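PDB 2PHP: bifunctional thiamine biosynthesis protein ThiDN from Methanocaldococcus jannaschii DSM 2661, which probably phosphorylates hydroxymethylpyrimidine and its phosphate and condenses the resulting pyrophosphate with a thiazole phosphate to form thiamine phosphate, the last step being that of its C-terminal ThiN domain. Local coordinates for residues 41-46 against 89-94; 144-149 against 171-176. All blocks are in the same frame, centred on the assembly; numbering follows the deposited sequence.

Interaction 1: residues 41-46 against 89-94; sequences LPFPKD and FNPEIR
F43 and P91 lie alongside each other with their side chains pointing the same way, and the ring of F43 brings its CE1-CZ side to the proline, CE1 nearest: CE1 of F43 is 3.5 Å from CB of P91, with CZ of F43 at 3.9 Å from the same carbon. The proline carbon approaches obliquely, so the pair is an apolar touch without stacking. The F43 ring gets there because CG stands beside the backbone N and anti to the carbonyl carbon (chi1 -58°). P42 and R94 form a second pair, also side by side and similarly directed. Here the aliphatic part of the arginine does the touching: CD of R94 is 4.0 Å from CG of P42 and 3.9 Å from N of P42. The bend at chi3 (-66°) turns the R94 chain beyond CD, and NH1 makes a salt bridge with E39 and a hydrogen bond to the carbonyl oxygen of S40, at the end of strand 37-40.

No direct hydrogen bond joins 41-46 to 89-94. A water does so instead, accepting from N of F43 at 2.9 Å and donating to O of P91 at 2.8 Å. P91 sits in a type I turn from N90 to I93, which leads from helix 77-87 toward strand 95-100; an Asx turn, E92 N to N90 OD1 at 2.9 Å, reinforces it, although the donor lies 50° above the carboxamide plane. Between the two loops themselves the junction is apolar touches and one bridging water; the R94 charge is probably balanced by E39, on the strand that leads into 41-46.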
ATOM      1  N   LEU B  41      -7.866  10.856  23.456  1.00 26.37           N
ATOM      2  CA  LEU B  41      -7.079  11.353  24.568  1.00 26.23           C
ATOM      3  C   LEU B  41      -8.103  11.333  25.704  1.00 27.04           C
ATOM      4  O   LEU B  41      -9.316  11.230  25.460  1.00 26.72           O
ATOM      5  CB  LEU B  41      -6.649  12.794  24.301  1.00 26.33           C
ATOM      6  CG  LEU B  41      -5.544  13.069  23.284  1.00 26.44           C
ATOM      7  CD1 LEU B  41      -5.548  14.557  22.923  1.00 26.54           C
ATOM      8  CD2 LEU B  41      -4.196  12.643  23.867  1.00 27.71           C
ATOM      9  N   PRO B  42      -7.644  11.422  26.959  1.00 26.39           N
ATOM     10  CA  PRO B  42      -8.621  11.413  28.053  1.00 26.56           C
ATOM     11  C   PRO B  42      -9.529  12.647  27.939  1.00 26.33           C
ATOM     12  O   PRO B  42      -9.086  13.697  27.474  1.00 24.89           O
ATOM     13  CB  PRO B  42      -7.735  11.450  29.302  1.00 26.54           C
ATOM     14  CG  PRO B  42      -6.468  10.763  28.833  1.00 27.79           C
ATOM     15  CD  PRO B  42      -6.265  11.365  27.471  1.00 26.48           C
ATOM     16  N   PHE B  43     -10.794  12.513  28.341  1.00 25.80           N
ATOM     17  CA  PHE B  43     -11.750  13.620  28.284  1.00 26.85           C
ATOM     18  C   PHE B  43     -11.722  14.336  26.928  1.00 29.18           C
ATOM     19  O   PHE B  43     -11.499  15.549  26.855  1.00 29.07           O
ATOM     20  CB  PHE B  43     -11.444  14.622  29.408  1.00 29.38           C
ATOM     21  CG  PHE B  43     -11.482  14.008  30.784  1.00 31.23           C
ATOM     22  CD1 PHE B  43     -12.699  13.666  31.376  1.00 31.14           C
ATOM     23  CD2 PHE B  43     -10.301  13.685  31.448  1.00 32.52           C
ATOM     24  CE1 PHE B  43     -12.737  13.007  32.603  1.00 29.34           C
ATOM     25  CE2 PHE B  43     -10.336  13.025  32.676  1.00 33.67           C
ATOM     26  CZ  PHE B  43     -11.562  12.684  33.250  1.00 31.56           C
ATOM     27  N   PRO B  44     -11.964  13.596  25.834  1.00 29.83           N
ATOM     28  CA  PRO B  44     -11.948  14.217  24.503  1.00 30.61           C
ATOM     29  C   PRO B  44     -12.986  15.329  24.339  1.00 32.94           C
ATOM     30  O   PRO B  44     -14.136  15.178  24.752  1.00 33.21           O
ATOM     31  CB  PRO B  44     -12.201  13.033  23.570  1.00 28.12           C
ATOM     32  CG  PRO B  44     -13.095  12.146  24.401  1.00 28.14           C
ATOM     33  CD  PRO B  44     -12.414  12.192  25.761  1.00 27.54           C
ATOM     34  N   LYS B  45     -12.566  16.440  23.736  1.00 34.73           N
ATOM     35  CA  LYS B  45     -13.447  17.585  23.508  1.00 37.24           C
ATOM     36  C   LYS B  45     -14.271  17.461  22.229  1.00 35.94           C
ATOM     37  O   LYS B  45     -15.388  17.966  22.155  1.00 36.34           O
ATOM     38  CB  LYS B  45     -12.624  18.877  23.477  1.00 41.37           C
ATOM     39  CG  LYS B  45     -12.774  19.769  24.723  1.00 48.85           C
ATOM     40  CD  LYS B  45     -12.443  19.047  26.042  1.00 53.35           C
ATOM     41  CE  LYS B  45     -13.622  18.235  26.596  1.00 56.13           C
ATOM     42  NZ  LYS B  45     -14.799  19.085  26.958  1.00 58.27           N
ATOM     43  N   ASP B  46     -13.715  16.793  21.223  1.00 34.98           N
ATOM     44  CA  ASP B  46     -14.400  16.585  19.947  1.00 33.97           C
ATOM     45  C   ASP B  46     -13.646  15.522  19.147  1.00 32.92           C
ATOM     46  O   ASP B  46     -12.596  15.048  19.586  1.00 31.07           O
ATOM     47  CB  ASP B  46     -14.484  17.894  19.147  1.00 35.87           C
ATOM     48  CG  ASP B  46     -13.126  18.535  18.925  1.00 39.56           C
ATOM     49  OD1 ASP B  46     -12.160  17.798  18.614  1.00 38.43           O
ATOM     50  OD2 ASP B  46     -13.026  19.777  19.058  1.00 42.48           O
ATOM     51  N   PHE B  89     -20.229   8.295  30.330  1.00 39.55           N
ATOM     52  CA  PHE B  89     -20.634   7.308  31.324  1.00 38.81           C
ATOM     53  C   PHE B  89     -19.425   6.777  32.078  1.00 38.91           C
ATOM     54  O   PHE B  89     -19.505   6.501  33.274  1.00 39.83           O
ATOM     55  CB  PHE B  89     -21.375   6.157  30.647  1.00 39.70           C
ATOM     56  CG  PHE B  89     -22.721   6.543  30.124  1.00 40.42           C
ATOM     57  CD1 PHE B  89     -23.869   6.263  30.856  1.00 40.44           C
ATOM     58  CD2 PHE B  89     -22.838   7.229  28.919  1.00 40.21           C
ATOM     59  CE1 PHE B  89     -25.122   6.665  30.396  1.00 41.93           C
ATOM     60  CE2 PHE B  89     -24.078   7.637  28.451  1.00 42.13           C
ATOM     61  CZ  PHE B  89     -25.228   7.354  29.192  1.00 42.88           C
ATOM     62  N   ASN B  90     -18.304   6.640  31.378  1.00 36.94           N
ATOM     63  CA  ASN B  90     -17.070   6.158  31.986  1.00 35.70           C
ATOM     64  C   ASN B  90     -15.900   6.802  31.238  1.00 36.83           C
ATOM     65  O   ASN B  90     -15.508   6.341  30.166  1.00 36.97           O
ATOM     66  CB  ASN B  90     -16.988   4.630  31.885  1.00 33.47           C
ATOM     67  CG  ASN B  90     -15.715   4.070  32.501  1.00 34.99           C
ATOM     68  OD1 ASN B  90     -14.861   4.823  32.961  1.00 35.02           O
ATOM     69  ND2 ASN B  90     -15.582   2.745  32.508  1.00 33.17           N
ATOM     70  N   PRO B  91     -15.314   7.869  31.806  1.00 36.94           N
ATOM     71  CA  PRO B  91     -14.192   8.558  31.164  1.00 36.11           C
ATOM     72  C   PRO B  91     -12.973   7.673  30.919  1.00 35.50           C
ATOM     73  O   PRO B  91     -12.043   8.085  30.232  1.00 36.92           O
ATOM     74  CB  PRO B  91     -13.902   9.710  32.123  1.00 36.49           C
ATOM     75  CG  PRO B  91     -14.227   9.112  33.450  1.00 38.50           C
ATOM     76  CD  PRO B  91     -15.530   8.387  33.169  1.00 37.24           C
ATOM     77  N   GLU B  92     -12.979   6.463  31.474  1.00 32.41           N
ATOM     78  CA  GLU B  92     -11.867   5.538  31.282  1.00 33.06           C
ATOM     79  C   GLU B  92     -11.912   4.899  29.893  1.00 30.54           C
ATOM     80  O   GLU B  92     -10.915   4.370  29.414  1.00 29.80           O
ATOM     81  CB  GLU B  92     -11.896   4.419  32.331  1.00 38.07           C
ATOM     82  CG  GLU B  92     -11.058   4.668  33.576  1.00 46.76           C
ATOM     83  CD  GLU B  92     -10.958   3.426  34.459  1.00 51.57           C
ATOM     84  OE1 GLU B  92     -10.216   3.472  35.460  1.00 55.50           O
ATOM     85  OE2 GLU B  92     -11.619   2.406  34.158  1.00 54.95           O
ATOM     86  N   ILE B  93     -13.074   4.937  29.257  1.00 28.49           N
ATOM     87  CA  ILE B  93     -13.239   4.347  27.927  1.00 29.14           C
ATOM     88  C   ILE B  93     -12.779   5.316  26.826  1.00 28.44           C
ATOM     89  O   ILE B  93     -13.428   6.326  26.569  1.00 28.76           O
ATOM     90  CB  ILE B  93     -14.715   3.951  27.711  1.00 28.50           C
ATOM     91  CG1 ILE B  93     -15.115   2.899  28.751  1.00 30.99           C
ATOM     92  CG2 ILE B  93     -14.927   3.405  26.301  1.00 27.80           C
ATOM     93  CD1 ILE B  93     -14.320   1.591  28.647  1.00 34.05           C
ATOM     94  N   ARG B  94     -11.656   4.997  26.182  1.00 27.84           N
ATOM     95  CA  ARG B  94     -11.104   5.849  25.126  1.00 27.79           C
ATOM     96  C   ARG B  94     -10.985   5.182  23.747  1.00 28.42           C
ATOM     97  O   ARG B  94     -10.548   5.825  22.795  1.00 28.04           O
ATOM     98  CB  ARG B  94      -9.714   6.360  25.541  1.00 27.10           C
ATOM     99  CG  ARG B  94      -9.695   7.090  26.872  1.00 24.15           C
ATOM    100  CD  ARG B  94      -8.297   7.562  27.253  1.00 26.33           C
ATOM    101  NE  ARG B  94      -7.363   6.463  27.517  1.00 27.32           N
ATOM    102  CZ  ARG B  94      -6.436   6.044  26.662  1.00 26.45           C
ATOM    103  NH1 ARG B  94      -6.309   6.632  25.485  1.00 29.54           N
ATOM    104  NH2 ARG B  94      -5.636   5.031  26.983  1.00 26.72           N
TER
HETATM  105  O   HOH W   1     -12.427  10.135  28.334  1.00 32.46           O

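Interaction 2: residues 144-149 against 171-176; sequences VPDIIY and VKKVEV
In K173 the first torsion sets CG beside the backbone N (chi1 -66°), and the next three are all near 180°, so the chain runs out straight from helix 167-185 and carries NZ to D146. The aspartate, whose CB points toward the helix, likewise has CG beside its backbone N (chi1 -65°), and its side chain meets the lysine at about a right angle. The salt bridge ties helix 167-185 to the mixed seven-stranded sheet of the ThiN domain, a family placed in the AraD-like clan: the helix packs on the sheet, with K173 and V174 touching V162 of strand 159-164, and D146 stands just before strand 147-150, next in order across the sheet. With the two CA atoms, of D146 and K173, 8.4 Å apart, side-chain length spans the gap.

OD1 of D146 accepts from NZ of K173 at 2.9 Å with its anti lone pair, the one turned away from OD2. The other oxygen, OD2, accepts from the backbone N of A114, which helps fix the carboxylate's rotation. NZ also donates to the carbonyl oxygen of L163, so the ammonium is gripped by a charged and a neutral acceptor, both belonging to the sheet side. A methionine in place of K173 would probably leave OD1 of D146 without its cationic mate and the L163 carbonyl without this donor.

The contact is narrow, burying 85 Å² in all, and D146 and K173 supply the whole of it; such a charge pair, partly exposed, is likely to be moderated by solvent. The last methylene also lies beside that oxygen: CE of K173 is 3.6 Å from OD1 of D146.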
ATOM      1  N   VAL B 144     -20.917   1.623  30.654  1.00 37.24           N
ATOM      2  CA  VAL B 144     -20.350   1.315  29.342  1.00 34.21           C
ATOM      3  C   VAL B 144     -20.037  -0.174  29.280  1.00 34.08           C
ATOM      4  O   VAL B 144     -19.231  -0.680  30.056  1.00 33.95           O
ATOM      5  CB  VAL B 144     -19.050   2.117  29.097  1.00 32.04           C
ATOM      6  CG1 VAL B 144     -18.458   1.749  27.746  1.00 30.28           C
ATOM      7  CG2 VAL B 144     -19.344   3.607  29.174  1.00 28.86           C
ATOM      8  N   PRO B 145     -20.690  -0.903  28.364  1.00 33.47           N
ATOM      9  CA  PRO B 145     -20.442  -2.341  28.247  1.00 33.98           C
ATOM     10  C   PRO B 145     -19.227  -2.627  27.372  1.00 34.57           C
ATOM     11  O   PRO B 145     -18.558  -1.702  26.912  1.00 34.67           O
ATOM     12  CB  PRO B 145     -21.730  -2.853  27.615  1.00 33.11           C
ATOM     13  CG  PRO B 145     -22.083  -1.732  26.670  1.00 31.69           C
ATOM     14  CD  PRO B 145     -21.821  -0.488  27.513  1.00 33.33           C
ATOM     15  N   ASP B 146     -18.947  -3.909  27.158  1.00 34.42           N
ATOM     16  CA  ASP B 146     -17.834  -4.315  26.312  1.00 34.75           C
ATOM     17  C   ASP B 146     -18.294  -4.231  24.863  1.00 34.50           C
ATOM     18  O   ASP B 146     -17.501  -3.985  23.956  1.00 34.97           O
ATOM     19  CB  ASP B 146     -17.445  -5.764  26.589  1.00 35.19           C
ATOM     20  CG  ASP B 146     -16.912  -5.970  27.986  1.00 37.51           C
ATOM     21  OD1 ASP B 146     -15.827  -5.437  28.290  1.00 36.33           O
ATOM     22  OD2 ASP B 146     -17.583  -6.667  28.772  1.00 38.82           O
ATOM     23  N   ILE B 147     -19.591  -4.434  24.663  1.00 33.36           N
ATOM     24  CA  ILE B 147     -20.159  -4.448  23.327  1.00 31.55           C
ATOM     25  C   ILE B 147     -21.475  -3.701  23.192  1.00 32.26           C
ATOM     26  O   ILE B 147     -22.357  -3.795  24.051  1.00 32.20           O
ATOM     27  CB  ILE B 147     -20.397  -5.909  22.872  1.00 31.92           C
ATOM     28  CG1 ILE B 147     -19.072  -6.675  22.866  1.00 33.08           C
ATOM     29  CG2 ILE B 147     -21.066  -5.934  21.520  1.00 29.78           C
ATOM     30  CD1 ILE B 147     -19.213  -8.158  22.577  1.00 36.96           C
ATOM     31  N   ILE B 148     -21.585  -2.956  22.099  1.00 29.63           N
ATOM     32  CA  ILE B 148     -22.787  -2.225  21.765  1.00 29.91           C
ATOM     33  C   ILE B 148     -23.046  -2.638  20.320  1.00 31.39           C
ATOM     34  O   ILE B 148     -22.232  -2.383  19.430  1.00 30.60           O
ATOM     35  CB  ILE B 148     -22.589  -0.696  21.837  1.00 30.67           C
ATOM     36  CG1 ILE B 148     -22.374  -0.265  23.291  1.00 30.03           C
ATOM     37  CG2 ILE B 148     -23.813   0.011  21.281  1.00 30.37           C
ATOM     38  CD1 ILE B 148     -22.266   1.223  23.471  1.00 32.53           C
ATOM     39  N   TYR B 149     -24.164  -3.310  20.091  1.00 32.20           N
ATOM     40  CA  TYR B 149     -24.489  -3.758  18.750  1.00 32.31           C
ATOM     41  C   TYR B 149     -25.878  -3.273  18.400  1.00 32.13           C
ATOM     42  O   TYR B 149     -26.592  -2.763  19.252  1.00 33.01           O
ATOM     43  CB  TYR B 149     -24.433  -5.289  18.687  1.00 34.54           C
ATOM     44  CG  TYR B 149     -25.639  -6.000  19.282  1.00 36.69           C
ATOM     45  CD1 TYR B 149     -26.808  -6.177  18.537  1.00 38.37           C
ATOM     46  CD2 TYR B 149     -25.608  -6.506  20.583  1.00 38.51           C
ATOM     47  CE1 TYR B 149     -27.914  -6.842  19.071  1.00 37.93           C
ATOM     48  CE2 TYR B 149     -26.710  -7.173  21.126  1.00 37.37           C
ATOM     49  CZ  TYR B 149     -27.858  -7.337  20.365  1.00 39.48           C
ATOM     50  OH  TYR B 149     -28.945  -7.996  20.897  1.00 38.88           O
ATOM     51  N   VAL B 171      -8.517  -4.618  20.840  1.00 29.33           N
ATOM     52  CA  VAL B 171      -8.051  -5.667  19.942  1.00 31.57           C
ATOM     53  C   VAL B 171      -7.955  -7.030  20.631  1.00 33.71           C
ATOM     54  O   VAL B 171      -8.186  -8.069  19.999  1.00 32.33           O
ATOM     55  CB  VAL B 171      -6.698  -5.281  19.305  1.00 30.04           C
ATOM     56  CG1 VAL B 171      -6.023  -6.489  18.700  1.00 33.08           C
ATOM     57  CG2 VAL B 171      -6.943  -4.249  18.215  1.00 31.89           C
ATOM     58  N   LYS B 172      -7.633  -7.032  21.922  1.00 34.39           N
ATOM     59  CA  LYS B 172      -7.554  -8.291  22.662  1.00 34.54           C
ATOM     60  C   LYS B 172      -8.957  -8.896  22.759  1.00 33.67           C
ATOM     61  O   LYS B 172      -9.123 -10.096  22.555  1.00 32.44           O
ATOM     62  CB  LYS B 172      -6.968  -8.061  24.060  1.00 37.01           C
ATOM     63  CG  LYS B 172      -5.496  -7.642  24.057  1.00 40.52           C
ATOM     64  CD  LYS B 172      -4.594  -8.727  23.489  1.00 42.77           C
ATOM     65  CE  LYS B 172      -3.133  -8.299  23.513  1.00 45.56           C
ATOM     66  NZ  LYS B 172      -2.719  -7.861  24.882  1.00 49.23           N
ATOM     67  N   LYS B 173      -9.962  -8.068  23.057  1.00 31.78           N
ATOM     68  CA  LYS B 173     -11.344  -8.552  23.141  1.00 31.81           C
ATOM     69  C   LYS B 173     -11.786  -9.097  21.782  1.00 31.75           C
ATOM     70  O   LYS B 173     -12.396 -10.174  21.698  1.00 30.57           O
ATOM     71  CB  LYS B 173     -12.302  -7.430  23.565  1.00 31.92           C
ATOM     72  CG  LYS B 173     -12.090  -6.924  24.983  1.00 32.91           C
ATOM     73  CD  LYS B 173     -13.089  -5.825  25.338  1.00 31.74           C
ATOM     74  CE  LYS B 173     -12.692  -5.101  26.618  1.00 30.71           C
ATOM     75  NZ  LYS B 173     -13.682  -4.046  26.969  1.00 31.85           N
ATOM     76  N   VAL B 174     -11.482  -8.342  20.723  1.00 29.62           N
ATOM     77  CA  VAL B 174     -11.832  -8.740  19.359  1.00 29.07           C
ATOM     78  C   VAL B 174     -11.231 -10.098  18.995  1.00 30.38           C
ATOM     79  O   VAL B 174     -11.861 -10.893  18.299  1.00 30.09           O
ATOM     80  CB  VAL B 174     -11.353  -7.693  18.320  1.00 27.10           C
ATOM     81  CG1 VAL B 174     -11.417  -8.286  16.913  1.00 26.42           C
ATOM     82  CG2 VAL B 174     -12.222  -6.436  18.401  1.00 25.18           C
ATOM     83  N   GLU B 175     -10.013 -10.363  19.458  1.00 31.07           N
ATOM     84  CA  GLU B 175      -9.368 -11.640  19.174  1.00 32.97           C
ATOM     85  C   GLU B 175     -10.154 -12.780  19.823  1.00 32.92           C
ATOM     86  O   GLU B 175     -10.324 -13.844  19.235  1.00 31.83           O
ATOM     87  CB  GLU B 175      -7.934 -11.636  19.699  1.00 35.06           C
ATOM     88  CG  GLU B 175      -7.209 -12.971  19.581  1.00 39.23           C
ATOM     89  CD  GLU B 175      -5.787 -12.887  20.092  1.00 41.63           C
ATOM     90  OE1 GLU B 175      -5.589 -12.319  21.186  1.00 44.55           O
ATOM     91  OE2 GLU B 175      -4.869 -13.391  19.410  1.00 43.10           O
ATOM     92  N   VAL B 176     -10.630 -12.551  21.040  1.00 33.39           N
ATOM     93  CA  VAL B 176     -11.405 -13.560  21.747  1.00 34.92           C
ATOM     94  C   VAL B 176     -12.675 -13.838  20.945  1.00 34.81           C
ATOM     95  O   VAL B 176     -13.029 -14.996  20.705  1.00 34.40           O
ATOM     96  CB  VAL B 176     -11.785 -13.071  23.170  1.00 35.31           C
ATOM     97  CG1 VAL B 176     -12.728 -14.068  23.838  1.00 35.80           C
ATOM     98  CG2 VAL B 176     -10.522 -12.887  24.008  1.00 36.08           C
TER

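Interactions 1 and 2 have centres about 17 Å apart and follow one another along the chain, the first closing before the second opens. They still touch directly, through V144, which takes no part in the salt bridge of its own segment. Its CG2 lies 3.6 Å from CB of F89 and 3.7 Å from CB of N90, while its CG1 is 3.7 Å from CG1 of I93. Apolar packing thus ties the turn of 89-94 to the residues leading into strand 147-150. Interaction 1 is the more peripheral: its centre lies about 14 Å from the centre of the chain, against about 7 Å for interaction 2.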